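Local structure of MGS-M4 (Unidentified, 4Q3M) at residues V159-T164 / I179-Y184; Y10-I15 / E224-P229; A120-Y125 / N149-P154. The protein probably reduces carbonyl compounds with a nicotinamide cofactor, as a barrel-shaped member of the aldo-keto reductase family whose own substrate is unknown. All blocks are in the same frame, centred on the assembly; numbering follows the deposited sequence.

Interactions 1 and 2 sit side by side in the parallel eight-stranded barrel, their centres about 10 Å apart, because strands 180-184 and 226-227 are neighbours in the sheet; Ala183 N to Val226 O, 2.7 Å, probably bonds them directly. Interaction 3 lies at the periphery, its centre about 22 Å from that of interaction 1 and 21 Å from that of interaction 2. Along the chain, 10-15 comes first and its partner 224-229 last; between them interaction 3 closes before interaction 1 opens. The residues after 149-154 run straight into strand 156-160 of interaction 1. Together the contacts span barrel closure, a barrel strand pair and the outer helical layer.

Interaction 1: V159-T164 / I179-Y184; sequences VETHVT and IQLEAY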
ATOM      1  N   VAL A 159      -3.275  -7.416   9.440  1.00 30.81           N
ATOM      2  CA  VAL A 159      -3.384  -6.528   8.287  1.00 33.43           C
ATOM      3  C   VAL A 159      -4.632  -6.813   7.459  1.00 31.67           C
ATOM      4  O   VAL A 159      -5.203  -7.904   7.530  1.00 28.40           O
ATOM      5  CB  VAL A 159      -2.150  -6.639   7.370  1.00 31.75           C
ATOM      6  CG1 VAL A 159      -0.915  -6.076   8.061  1.00 27.69           C
ATOM      7  CG2 VAL A 159      -1.928  -8.085   6.952  1.00 30.79           C
ATOM      8  N   GLU A 160      -5.048  -5.822   6.677  1.00 31.21           N
ATOM      9  CA  GLU A 160      -6.176  -5.973   5.765  1.00 30.85           C
ATOM     10  C   GLU A 160      -5.902  -7.079   4.757  1.00 31.73           C
ATOM     11  O   GLU A 160      -4.988  -6.974   3.940  1.00 32.12           O
ATOM     12  CB  GLU A 160      -6.462  -4.660   5.035  1.00 31.73           C
ATOM     13  CG  GLU A 160      -7.473  -4.793   3.906  1.00 34.68           C
ATOM     14  CD  GLU A 160      -7.456  -3.606   2.964  1.00 39.42           C
ATOM     15  OE1 GLU A 160      -6.868  -2.566   3.325  1.00 43.20           O
ATOM     16  OE2 GLU A 160      -8.026  -3.718   1.857  1.00 40.86           O
ATOM     17  N   THR A 161      -6.694  -8.143   4.822  1.00 35.93           N
ATOM     18  CA  THR A 161      -6.512  -9.279   3.930  1.00 39.15           C
ATOM     19  C   THR A 161      -7.852  -9.897   3.548  1.00 40.88           C
ATOM     20  O   THR A 161      -8.624 -10.318   4.409  1.00 40.72           O
ATOM     21  CB  THR A 161      -5.618 -10.360   4.567  1.00 39.83           C
ATOM     22  OG1 THR A 161      -4.391  -9.770   5.017  1.00 42.09           O
ATOM     23  CG2 THR A 161      -5.309 -11.458   3.562  1.00 40.89           C
ATOM     24  N   HIS A 162      -8.120  -9.939   2.248  1.00 40.19           N
ATOM     25  CA  HIS A 162      -9.334 -10.548   1.726  1.00 37.73           C
ATOM     26  C   HIS A 162      -9.103 -11.033   0.298  1.00 35.83           C
ATOM     27  O   HIS A 162      -7.980 -10.995  -0.201  1.00 37.47           O
ATOM     28  CB  HIS A 162     -10.503  -9.563   1.785  1.00 38.56           C
ATOM     29  CG  HIS A 162     -10.133  -8.161   1.412  1.00 43.95           C
ATOM     30  ND1 HIS A 162      -9.804  -7.793   0.125  1.00 40.79           N
ATOM     31  CD2 HIS A 162     -10.040  -7.036   2.160  1.00 46.21           C
ATOM     32  CE1 HIS A 162      -9.525  -6.503   0.097  1.00 44.24           C
ATOM     33  NE2 HIS A 162      -9.661  -6.019   1.319  1.00 45.15           N
ATOM     34  N   VAL A 163     -10.166 -11.484  -0.359  1.00 34.79           N
ATOM     35  CA  VAL A 163     -10.035 -12.138  -1.657  1.00 38.47           C
ATOM     36  C   VAL A 163      -9.586 -11.198  -2.779  1.00 42.26           C
ATOM     37  O   VAL A 163      -9.130 -11.657  -3.826  1.00 44.62           O
ATOM     38  CB  VAL A 163     -11.357 -12.810  -2.072  1.00 38.86           C
ATOM     39  CG1 VAL A 163     -11.716 -13.920  -1.094  1.00 35.52           C
ATOM     40  CG2 VAL A 163     -12.471 -11.781  -2.160  1.00 37.09           C
ATOM     41  N   THR A 164      -9.704  -9.891  -2.570  1.00 40.72           N
ATOM     42  CA  THR A 164      -9.250  -8.932  -3.574  1.00 42.47           C
ATOM     43  C   THR A 164      -7.888  -8.344  -3.206  1.00 41.51           C
ATOM     44  O   THR A 164      -7.215  -7.745  -4.045  1.00 33.40           O
ATOM     45  CB  THR A 164     -10.267  -7.790  -3.775  1.00 44.63           C
ATOM     46  OG1 THR A 164     -10.664  -7.267  -2.503  1.00 42.58           O
ATOM     47  CG2 THR A 164     -11.498  -8.299  -4.508  1.00 37.03           C
ATOM     48  N   ILE A 179       5.922 -15.154  11.954  1.00 37.08           N
ATOM     49  CA  ILE A 179       4.908 -14.191  12.359  1.00 33.07           C
ATOM     50  C   ILE A 179       3.537 -14.643  11.873  1.00 34.28           C
ATOM     51  O   ILE A 179       3.339 -14.874  10.681  1.00 34.84           O
ATOM     52  CB  ILE A 179       5.209 -12.785  11.809  1.00 30.33           C
ATOM     53  CG1 ILE A 179       6.587 -12.311  12.277  1.00 33.15           C
ATOM     54  CG2 ILE A 179       4.127 -11.802  12.232  1.00 27.45           C
ATOM     55  CD1 ILE A 179       6.993 -10.963  11.721  1.00 38.03           C
ATOM     56  N   GLN A 180       2.594 -14.780  12.799  1.00 29.52           N
ATOM     57  CA  GLN A 180       1.243 -15.187  12.437  1.00 33.08           C
ATOM     58  C   GLN A 180       0.480 -14.025  11.822  1.00 40.06           C
ATOM     59  O   GLN A 180       0.149 -13.056  12.506  1.00 45.35           O
ATOM     60  CB  GLN A 180       0.488 -15.722  13.653  1.00 36.86           C
ATOM     61  CG  GLN A 180      -0.972 -16.049  13.371  1.00 39.42           C
ATOM     62  CD  GLN A 180      -1.136 -17.178  12.370  1.00 36.49           C
ATOM     63  OE1 GLN A 180      -0.435 -18.186  12.437  1.00 38.79           O
ATOM     64  NE2 GLN A 180      -2.064 -17.011  11.436  1.00 32.89           N
ATOM     65  N   LEU A 181       0.203 -14.121  10.526  1.00 36.23           N
ATOM     66  CA  LEU A 181      -0.571 -13.092   9.851  1.00 32.85           C
ATOM     67  C   LEU A 181      -2.038 -13.195  10.248  1.00 32.88           C
ATOM     68  O   LEU A 181      -2.625 -14.277  10.228  1.00 37.53           O
ATOM     69  CB  LEU A 181      -0.420 -13.203   8.333  1.00 36.07           C
ATOM     70  CG  LEU A 181      -0.950 -12.012   7.530  1.00 33.25           C
ATOM     71  CD1 LEU A 181       0.071 -11.562   6.500  1.00 32.43           C
ATOM     72  CD2 LEU A 181      -2.269 -12.360   6.860  1.00 36.24           C
ATOM     73  N   GLU A 182      -2.618 -12.061  10.620  1.00 29.80           N
ATOM     74  CA  GLU A 182      -4.022 -12.005  10.997  1.00 30.19           C
ATOM     75  C   GLU A 182      -4.770 -11.092  10.035  1.00 29.56           C
ATOM     76  O   GLU A 182      -4.299 -10.004   9.706  1.00 32.38           O
ATOM     77  CB  GLU A 182      -4.176 -11.519  12.439  1.00 33.31           C
ATOM     78  CG  GLU A 182      -5.590 -11.613  12.983  1.00 36.29           C
ATOM     79  CD  GLU A 182      -5.690 -11.149  14.424  1.00 43.24           C
ATOM     80  OE1 GLU A 182      -4.790 -10.408  14.875  1.00 44.42           O
ATOM     81  OE2 GLU A 182      -6.665 -11.527  15.106  1.00 43.16           O
ATOM     82  N   ALA A 183      -5.934 -11.538   9.581  1.00 28.48           N
ATOM     83  CA  ALA A 183      -6.686 -10.797   8.579  1.00 30.44           C
ATOM     84  C   ALA A 183      -7.859 -10.040   9.185  1.00 34.11           C
ATOM     85  O   ALA A 183      -8.777 -10.647   9.735  1.00 33.20           O
ATOM     86  CB  ALA A 183      -7.182 -11.741   7.494  1.00 27.15           C
ATOM     87  N   TYR A 184      -7.827  -8.713   9.088  1.00 38.27           N
ATOM     88  CA  TYR A 184      -9.010  -7.925   9.403  1.00 39.11           C
ATOM     89  C   TYR A 184      -9.642  -7.480   8.090  1.00 40.97           C
ATOM     90  O   TYR A 184      -9.019  -7.579   7.032  1.00 40.87           O
ATOM     91  CB  TYR A 184      -8.682  -6.731  10.316  1.00 36.11           C
ATOM     92  CG  TYR A 184      -8.030  -5.525   9.663  1.00 39.00           C
ATOM     93  CD1 TYR A 184      -8.787  -4.583   8.972  1.00 38.42           C
ATOM     94  CD2 TYR A 184      -6.664  -5.301   9.785  1.00 38.59           C
ATOM     95  CE1 TYR A 184      -8.199  -3.476   8.391  1.00 40.32           C
ATOM     96  CE2 TYR A 184      -6.067  -4.192   9.210  1.00 40.62           C
ATOM     97  CZ  TYR A 184      -6.839  -3.284   8.514  1.00 42.00           C
ATOM     98  OH  TYR A 184      -6.249  -2.180   7.940  1.00 36.06           O
TER
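Tyr184 and Val159 provide the largest parts of this interface, which pairs the parallel strands 156-160 and 180-184 of the TIM barrel; helix 168-176 completes the beta-alpha-beta unit. The backbone ladder starts with Val159 N bonded to Glu182 O at 2.8 Å, nearly in line with that carbonyl. Tyr184 N then returns a bond to Val159 O at 3.2 Å, arriving from well above the carbonyl plane, and the N of Thr161, just past the strand, reaches Tyr184 O. On the face carrying Glu160 and Tyr184, the tyrosine CG sits between its own N and carbonyl carbon (chi1 77°), which folds the ring back over the neighbouring strand. One ring face thereby covers the backbone at Glu160, with CA above its centre, and Glu160 CB makes a CH-pi contact 4.2 Å from the Tyr184 ring centroid. The phenol OH is bonded to Asn137. Beyond CB the extended Glu160 chain leads away to Lys264 and Ile265, and its OE2 also accepts His162 NE2 through the anti lone pair. The other face is apolar: the side chains of Val159 and Leu181 cross at about a right angle, with Val159 CG2 4.0 Å from Leu181 CD1, and Leu170 of helix 168-176 touches both residues. Farther along, Asn167 bonds the Thr161 hydroxyl, while Thr161 CB rests 3.6 Å from Ala183 CB.

Interaction 2: Y10-I15 / E224-P229; sequences YEMPII and EIVVIP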
ATOM      1  N   TYR A  10       2.002 -20.121  22.300  1.00 49.43           N
ATOM      2  CA  TYR A  10       0.712 -19.698  22.832  1.00 49.05           C
ATOM      3  C   TYR A  10      -0.375 -19.854  21.773  1.00 56.58           C
ATOM      4  O   TYR A  10      -0.242 -19.353  20.657  1.00 43.58           O
ATOM      5  CB  TYR A  10       0.774 -18.251  23.324  1.00 52.86           C
ATOM      6  CG  TYR A  10      -0.369 -17.870  24.238  1.00 54.95           C
ATOM      7  CD1 TYR A  10      -0.353 -18.221  25.582  1.00 52.44           C
ATOM      8  CD2 TYR A  10      -1.463 -17.160  23.759  1.00 45.63           C
ATOM      9  CE1 TYR A  10      -1.394 -17.878  26.424  1.00 53.72           C
ATOM     10  CE2 TYR A  10      -2.510 -16.812  24.595  1.00 51.94           C
ATOM     11  CZ  TYR A  10      -2.470 -17.174  25.924  1.00 50.77           C
ATOM     12  OH  TYR A  10      -3.507 -16.830  26.761  1.00 52.29           O
ATOM     13  N   GLU A  11      -1.447 -20.554  22.128  1.00 48.89           N
ATOM     14  CA  GLU A  11      -2.513 -20.848  21.179  1.00 54.78           C
ATOM     15  C   GLU A  11      -3.418 -19.646  20.935  1.00 56.07           C
ATOM     16  O   GLU A  11      -3.642 -18.824  21.824  1.00 44.41           O
ATOM     17  CB  GLU A  11      -3.347 -22.037  21.662  1.00 57.33           C
ATOM     18  CG  GLU A  11      -2.607 -23.362  21.619  1.00 55.78           C
ATOM     19  CD  GLU A  11      -3.469 -24.527  22.059  1.00 69.57           C
ATOM     20  OE1 GLU A  11      -4.608 -24.287  22.513  1.00 68.96           O
ATOM     21  OE2 GLU A  11      -3.009 -25.683  21.948  1.00 73.96           O
ATOM     22  N   MET A  12      -3.935 -19.559  19.714  1.00 54.99           N
ATOM     23  CA  MET A  12      -4.806 -18.466  19.311  1.00 52.63           C
ATOM     24  C   MET A  12      -5.894 -18.986  18.380  1.00 51.90           C
ATOM     25  O   MET A  12      -5.592 -19.486  17.296  1.00 49.96           O
ATOM     26  CB  MET A  12      -3.998 -17.362  18.625  1.00 48.30           C
ATOM     27  CG  MET A  12      -4.813 -16.162  18.173  1.00 44.13           C
ATOM     28  SD  MET A  12      -3.811 -14.981  17.246  1.00 42.48           S
ATOM     29  CE  MET A  12      -4.980 -13.645  17.017  1.00 33.07           C
ATOM     30  N   PRO A  13      -7.162 -18.890  18.812  1.00 53.73           N
ATOM     31  CA  PRO A  13      -8.303 -19.309  17.989  1.00 54.11           C
ATOM     32  C   PRO A  13      -8.259 -18.668  16.606  1.00 51.76           C
ATOM     33  O   PRO A  13      -8.244 -17.441  16.498  1.00 50.81           O
ATOM     34  CB  PRO A  13      -9.510 -18.818  18.790  1.00 50.76           C
ATOM     35  CG  PRO A  13      -9.035 -18.823  20.202  1.00 51.63           C
ATOM     36  CD  PRO A  13      -7.587 -18.417  20.140  1.00 51.64           C
ATOM     37  N   ILE A  14      -8.231 -19.497  15.567  1.00 51.78           N
ATOM     38  CA  ILE A  14      -8.026 -19.020  14.202  1.00 51.96           C
ATOM     39  C   ILE A  14      -9.173 -18.128  13.728  1.00 49.34           C
ATOM     40  O   ILE A  14      -9.027 -17.377  12.765  1.00 44.63           O
ATOM     41  CB  ILE A  14      -7.847 -20.202  13.221  1.00 41.93           C
ATOM     42  CG1 ILE A  14      -7.082 -19.756  11.972  1.00 40.58           C
ATOM     43  CG2 ILE A  14      -9.190 -20.823  12.865  1.00 44.74           C
ATOM     44  CD1 ILE A  14      -6.761 -20.882  11.016  1.00 42.92           C
ATOM     45  N   ILE A  15     -10.310 -18.206  14.413  1.00 49.78           N
ATOM     46  CA  ILE A  15     -11.425 -17.316  14.126  1.00 48.82           C
ATOM     47  C   ILE A  15     -11.786 -16.522  15.378  1.00 48.74           C
ATOM     48  O   ILE A  15     -11.593 -16.990  16.500  1.00 51.62           O
ATOM     49  CB  ILE A  15     -12.663 -18.089  13.613  1.00 52.35           C
ATOM     50  CG1 ILE A  15     -13.662 -17.129  12.959  1.00 44.56           C
ATOM     51  CG2 ILE A  15     -13.315 -18.889  14.734  1.00 46.09           C
ATOM     52  CD1 ILE A  15     -14.917 -17.801  12.465  1.00 51.61           C
ATOM     53  N   GLU A 224      -4.190 -20.943   6.673  1.00 49.40           N
ATOM     54  CA  GLU A 224      -3.674 -20.868   8.040  1.00 50.42           C
ATOM     55  C   GLU A 224      -3.534 -19.423   8.514  1.00 47.99           C
ATOM     56  O   GLU A 224      -2.564 -19.067   9.184  1.00 42.47           O
ATOM     57  CB  GLU A 224      -2.331 -21.596   8.149  1.00 52.69           C
ATOM     58  CG  GLU A 224      -2.419 -23.091   7.882  1.00 58.08           C
ATOM     59  CD  GLU A 224      -1.083 -23.793   8.026  1.00 63.76           C
ATOM     60  OE1 GLU A 224      -0.039 -23.115   7.938  1.00 66.35           O
ATOM     61  OE2 GLU A 224      -1.078 -25.025   8.231  1.00 66.67           O
ATOM     62  N   ILE A 225      -4.513 -18.596   8.158  1.00 42.70           N
ATOM     63  CA  ILE A 225      -4.531 -17.196   8.562  1.00 43.32           C
ATOM     64  C   ILE A 225      -5.647 -16.935   9.569  1.00 48.10           C
ATOM     65  O   ILE A 225      -6.795 -17.321   9.347  1.00 44.72           O
ATOM     66  CB  ILE A 225      -4.715 -16.260   7.348  1.00 40.69           C
ATOM     67  CG1 ILE A 225      -3.510 -16.354   6.411  1.00 41.38           C
ATOM     68  CG2 ILE A 225      -4.926 -14.821   7.801  1.00 33.42           C
ATOM     69  CD1 ILE A 225      -3.601 -15.439   5.207  1.00 38.58           C
ATOM     70  N   VAL A 226      -5.303 -16.287  10.679  1.00 47.20           N
ATOM     71  CA  VAL A 226      -6.295 -15.915  11.680  1.00 43.69           C
ATOM     72  C   VAL A 226      -7.249 -14.870  11.108  1.00 39.81           C
ATOM     73  O   VAL A 226      -6.815 -13.857  10.560  1.00 37.27           O
ATOM     74  CB  VAL A 226      -5.635 -15.369  12.960  1.00 41.88           C
ATOM     75  CG1 VAL A 226      -6.696 -14.965  13.974  1.00 47.04           C
ATOM     76  CG2 VAL A 226      -4.692 -16.404  13.553  1.00 42.15           C
ATOM     77  N   VAL A 227      -8.547 -15.125  11.233  1.00 41.57           N
ATOM     78  CA  VAL A 227      -9.558 -14.253  10.643  1.00 46.28           C
ATOM     79  C   VAL A 227     -10.516 -13.704  11.704  1.00 51.19           C
ATOM     80  O   VAL A 227     -10.949 -14.428  12.600  1.00 53.12           O
ATOM     81  CB  VAL A 227     -10.355 -15.000   9.547  1.00 49.13           C
ATOM     82  CG1 VAL A 227     -10.925 -16.299  10.090  1.00 53.59           C
ATOM     83  CG2 VAL A 227     -11.454 -14.123   8.978  1.00 49.08           C
ATOM     84  N   ILE A 228     -10.831 -12.416  11.602  1.00 50.05           N
ATOM     85  CA  ILE A 228     -11.714 -11.765  12.565  1.00 47.84           C
ATOM     86  C   ILE A 228     -12.781 -10.899  11.891  1.00 42.22           C
ATOM     87  O   ILE A 228     -12.653  -9.677  11.835  1.00 42.56           O
ATOM     88  CB  ILE A 228     -10.911 -10.894  13.552  1.00 49.16           C
ATOM     89  CG1 ILE A 228      -9.778 -10.167  12.823  1.00 46.57           C
ATOM     90  CG2 ILE A 228     -10.337 -11.750  14.668  1.00 53.10           C
ATOM     91  CD1 ILE A 228      -9.082  -9.121  13.662  1.00 49.63           C
ATOM     92  N   PRO A 229     -13.847 -11.534  11.381  1.00 43.13           N
ATOM     93  CA  PRO A 229     -14.935 -10.783  10.744  1.00 48.36           C
ATOM     94  C   PRO A 229     -15.734  -9.947  11.740  1.00 56.46           C
ATOM     95  O   PRO A 229     -16.122 -10.444  12.798  1.00 59.55           O
ATOM     96  CB  PRO A 229     -15.807 -11.882  10.126  1.00 45.42           C
ATOM     97  CG  PRO A 229     -15.518 -13.096  10.940  1.00 45.24           C
ATOM     98  CD  PRO A 229     -14.074 -12.989  11.333  1.00 40.61           C
TER
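Val226 and Ile14 meet where the TIM barrel closes, the last strand, 226-227, reaching back to the chain just ahead of the first, 17-18. A single bond makes the join: Val227 N donates to Ile14 O at 2.8 Å, close to straight at 169°, and Ile15 and Val227 form an isolated bridge. The Val226 side chain can be traced outward from the backbone. Its CB lies 3.9 Å from Ile14 O, the oxygen that accepts the bond. CG1, anti to the valine N (chi1 179°), packs against that same oxygen and, on its far side, takes the Met12 methyl CE at 3.7 Å. The other branch, CG2, faces Met12 SD at 4.1 Å, so the thioether end spans both methyls, the two side chains crossing at about a right angle. Met12 belongs to the antiparallel hairpin of strands 3-5 and 11-13, an N-terminal feature common in aldo-keto reductases, and it also touches His41 and Glu182 of barrel strands. Ile14 buries the most surface of these residues: its CG1 lies against Ile225 O at 3.6 Å and its CD1 approaches CA of Glu224, the C-prime residue of the Schellman motif that ends helix 212-222. The side chains of Ile15 and Val227 lie side by side and point the same way, Ile15 CG1 lying 4.1 Å from Val227 CG1.

Interaction 3: A120-Y125 / N149-P154; sequences AFETLY and NAKIPP
With chi1 of -70° setting Glu122 CG anti to the carbonyl carbon, and the chain extended beyond it, the glutamate reaches out from helix 111-126 of the TIM barrel to the backbone of Lys151 and Ile152. Ile152 has the same first torsion, its CG1 anti to the carbonyl carbon, and its side chain slides past that of Glu122 in the opposite direction, heading back to the helix. The contact thus joins one of the barrel's outer helices to the loop that leads from helix 140-149 into strand 156-160. A single carboxylate oxygen does the gripping. Glu122 OE2 accepts Lys151 N at 2.7 Å on its syn side, not far from the carboxylate plane, and Ile152 N at 2.9 Å from well above that plane. Two consecutive amides of a segment without regular structure are satisfied in this way, and Ala150 CB also comes within 3.6 Å of Glu122 OE2. The second oxygen, OE1, forms a salt bridge with Arg119, which additionally bonds Asn149 O, so Arg119 and Glu122 between them bond the end of helix 140-149 and the loop residues after it. This buried carboxylate, surrounded by an arginine and two N-H groups, would be expected to stay ionised. Tyr125, one turn farther along the helix, has CG anti to the backbone N (chi1 -174°), which swings the ring toward the loop; its hydroxyl is bonded to Asn8. The side chains of Ile152 and Tyr125 cross obliquely. The isoleucine CD1 comes 4.1 Å from Glu122 O and 3.5 Å from Tyr125 CD2.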
ATOM      1  N   ALA A 120       8.069  -1.326  25.460  1.00 38.22           N
ATOM      2  CA  ALA A 120       7.062  -1.322  26.510  1.00 41.25           C
ATOM      3  C   ALA A 120       6.233  -2.600  26.454  1.00 45.08           C
ATOM      4  O   ALA A 120       5.865  -3.152  27.491  1.00 48.22           O
ATOM      5  CB  ALA A 120       6.172  -0.099  26.391  1.00 37.94           C
ATOM      6  N   PHE A 121       5.942  -3.064  25.241  1.00 39.09           N
ATOM      7  CA  PHE A 121       5.255  -4.340  25.053  1.00 42.62           C
ATOM      8  C   PHE A 121       6.080  -5.465  25.666  1.00 43.57           C
ATOM      9  O   PHE A 121       5.546  -6.354  26.330  1.00 44.89           O
ATOM     10  CB  PHE A 121       5.010  -4.637  23.569  1.00 42.22           C
ATOM     11  CG  PHE A 121       3.854  -3.884  22.966  1.00 39.47           C
ATOM     12  CD1 PHE A 121       3.431  -2.674  23.489  1.00 43.60           C
ATOM     13  CD2 PHE A 121       3.184  -4.402  21.869  1.00 36.75           C
ATOM     14  CE1 PHE A 121       2.371  -1.992  22.921  1.00 42.09           C
ATOM     15  CE2 PHE A 121       2.121  -3.726  21.302  1.00 29.08           C
ATOM     16  CZ  PHE A 121       1.715  -2.520  21.829  1.00 29.86           C
ATOM     17  N   GLU A 122       7.388  -5.412  25.435  1.00 45.04           N
ATOM     18  CA  GLU A 122       8.307  -6.431  25.924  1.00 47.76           C
ATOM     19  C   GLU A 122       8.375  -6.446  27.448  1.00 48.91           C
ATOM     20  O   GLU A 122       8.467  -7.509  28.061  1.00 44.18           O
ATOM     21  CB  GLU A 122       9.703  -6.213  25.338  1.00 46.02           C
ATOM     22  CG  GLU A 122       9.794  -6.498  23.848  1.00 44.69           C
ATOM     23  CD  GLU A 122      11.170  -6.213  23.279  1.00 44.58           C
ATOM     24  OE1 GLU A 122      11.866  -5.330  23.819  1.00 45.97           O
ATOM     25  OE2 GLU A 122      11.555  -6.875  22.292  1.00 44.23           O
ATOM     26  N   THR A 123       8.327  -5.263  28.055  1.00 51.76           N
ATOM     27  CA  THR A 123       8.316  -5.151  29.508  1.00 54.62           C
ATOM     28  C   THR A 123       7.050  -5.787  30.076  1.00 55.19           C
ATOM     29  O   THR A 123       7.100  -6.516  31.067  1.00 56.03           O
ATOM     30  CB  THR A 123       8.405  -3.682  29.967  1.00 53.57           C
ATOM     31  OG1 THR A 123       9.640  -3.111  29.516  1.00 55.61           O
ATOM     32  CG2 THR A 123       8.337  -3.589  31.484  1.00 54.06           C
ATOM     33  N   LEU A 124       5.921  -5.512  29.431  1.00 52.30           N
ATOM     34  CA  LEU A 124       4.638  -6.067  29.848  1.00 52.59           C
ATOM     35  C   LEU A 124       4.602  -7.581  29.664  1.00 52.01           C
ATOM     36  O   LEU A 124       3.995  -8.297  30.461  1.00 53.67           O
ATOM     37  CB  LEU A 124       3.497  -5.416  29.064  1.00 53.18           C
ATOM     38  CG  LEU A 124       3.302  -3.913  29.277  1.00 56.45           C
ATOM     39  CD1 LEU A 124       2.366  -3.341  28.223  1.00 58.73           C
ATOM     40  CD2 LEU A 124       2.781  -3.629  30.676  1.00 44.36           C
ATOM     41  N   TYR A 125       5.256  -8.060  28.610  1.00 48.95           N
ATOM     42  CA  TYR A 125       5.318  -9.491  28.331  1.00 46.76           C
ATOM     43  C   TYR A 125       6.135 -10.213  29.394  1.00 47.19           C
ATOM     44  O   TYR A 125       5.772 -11.302  29.838  1.00 44.78           O
ATOM     45  CB  TYR A 125       5.908  -9.741  26.942  1.00 43.23           C
ATOM     46  CG  TYR A 125       5.885 -11.191  26.511  1.00 43.66           C
ATOM     47  CD1 TYR A 125       4.734 -11.758  25.976  1.00 45.15           C
ATOM     48  CD2 TYR A 125       7.013 -11.991  26.633  1.00 42.87           C
ATOM     49  CE1 TYR A 125       4.709 -13.083  25.578  1.00 44.94           C
ATOM     50  CE2 TYR A 125       6.998 -13.314  26.237  1.00 45.39           C
ATOM     51  CZ  TYR A 125       5.844 -13.856  25.710  1.00 46.73           C
ATOM     52  OH  TYR A 125       5.825 -15.174  25.316  1.00 47.55           O
ATOM     53  N   ASN A 149      15.632  -5.536  15.778  1.00 40.99           N
ATOM     54  CA  ASN A 149      15.861  -4.810  17.024  1.00 39.36           C
ATOM     55  C   ASN A 149      15.107  -5.326  18.251  1.00 41.17           C
ATOM     56  O   ASN A 149      15.482  -5.012  19.380  1.00 43.32           O
ATOM     57  CB  ASN A 149      15.526  -3.332  16.819  1.00 34.47           C
ATOM     58  CG  ASN A 149      16.493  -2.643  15.876  1.00 39.26           C
ATOM     59  OD1 ASN A 149      17.650  -2.402  16.225  1.00 42.06           O
ATOM     60  ND2 ASN A 149      16.025  -2.324  14.676  1.00 38.15           N
ATOM     61  N   ALA A 150      14.053  -6.108  18.045  1.00 38.57           N
ATOM     62  CA  ALA A 150      13.299  -6.639  19.177  1.00 38.81           C
ATOM     63  C   ALA A 150      14.087  -7.732  19.888  1.00 43.99           C
ATOM     64  O   ALA A 150      14.901  -8.424  19.278  1.00 46.26           O
ATOM     65  CB  ALA A 150      11.947  -7.169  18.728  1.00 36.60           C
ATOM     66  N   LYS A 151      13.845  -7.874  21.186  1.00 43.47           N
ATOM     67  CA  LYS A 151      14.457  -8.938  21.967  1.00 49.11           C
ATOM     68  C   LYS A 151      13.450 -10.069  22.137  1.00 50.61           C
ATOM     69  O   LYS A 151      13.812 -11.211  22.422  1.00 55.29           O
ATOM     70  CB  LYS A 151      14.933  -8.409  23.320  1.00 54.58           C
ATOM     71  CG  LYS A 151      15.911  -7.250  23.192  1.00 59.57           C
ATOM     72  CD  LYS A 151      16.407  -6.769  24.544  1.00 65.05           C
ATOM     73  CE  LYS A 151      17.427  -5.654  24.379  1.00 65.78           C
ATOM     74  NZ  LYS A 151      18.591  -6.088  23.558  1.00 67.41           N
ATOM     75  N   ILE A 152      12.179  -9.728  21.956  1.00 46.00           N
ATOM     76  CA  ILE A 152      11.108 -10.710  21.884  1.00 43.92           C
ATOM     77  C   ILE A 152      10.375 -10.522  20.559  1.00 40.92           C
ATOM     78  O   ILE A 152       9.505  -9.660  20.448  1.00 39.26           O
ATOM     79  CB  ILE A 152      10.123 -10.578  23.059  1.00 43.12           C
ATOM     80  CG1 ILE A 152      10.870 -10.685  24.390  1.00 44.82           C
ATOM     81  CG2 ILE A 152       9.035 -11.638  22.968  1.00 42.65           C
ATOM     82  CD1 ILE A 152      10.007 -10.416  25.600  1.00 46.64           C
ATOM     83  N   PRO A 153      10.746 -11.324  19.546  1.00 40.71           N
ATOM     84  CA  PRO A 153      10.260 -11.204  18.166  1.00 38.36           C
ATOM     85  C   PRO A 153       8.738 -11.144  18.049  1.00 41.10           C
ATOM     86  O   PRO A 153       8.044 -11.829  18.801  1.00 41.62           O
ATOM     87  CB  PRO A 153      10.800 -12.473  17.498  1.00 38.37           C
ATOM     88  CG  PRO A 153      12.022 -12.807  18.277  1.00 39.19           C
ATOM     89  CD  PRO A 153      11.703 -12.435  19.696  1.00 40.84           C
ATOM     90  N   PRO A 154       8.232 -10.320  17.117  1.00 43.53           N
ATOM     91  CA  PRO A 154       6.799 -10.167  16.837  1.00 39.48           C
ATOM     92  C   PRO A 154       6.114 -11.506  16.590  1.00 35.38           C
ATOM     93  O   PRO A 154       6.690 -12.384  15.947  1.00 34.48           O
ATOM     94  CB  PRO A 154       6.781  -9.303  15.575  1.00 43.22           C
ATOM     95  CG  PRO A 154       8.038  -8.516  15.652  1.00 45.01           C
ATOM     96  CD  PRO A 154       9.052  -9.436  16.270  1.00 45.72           C
TER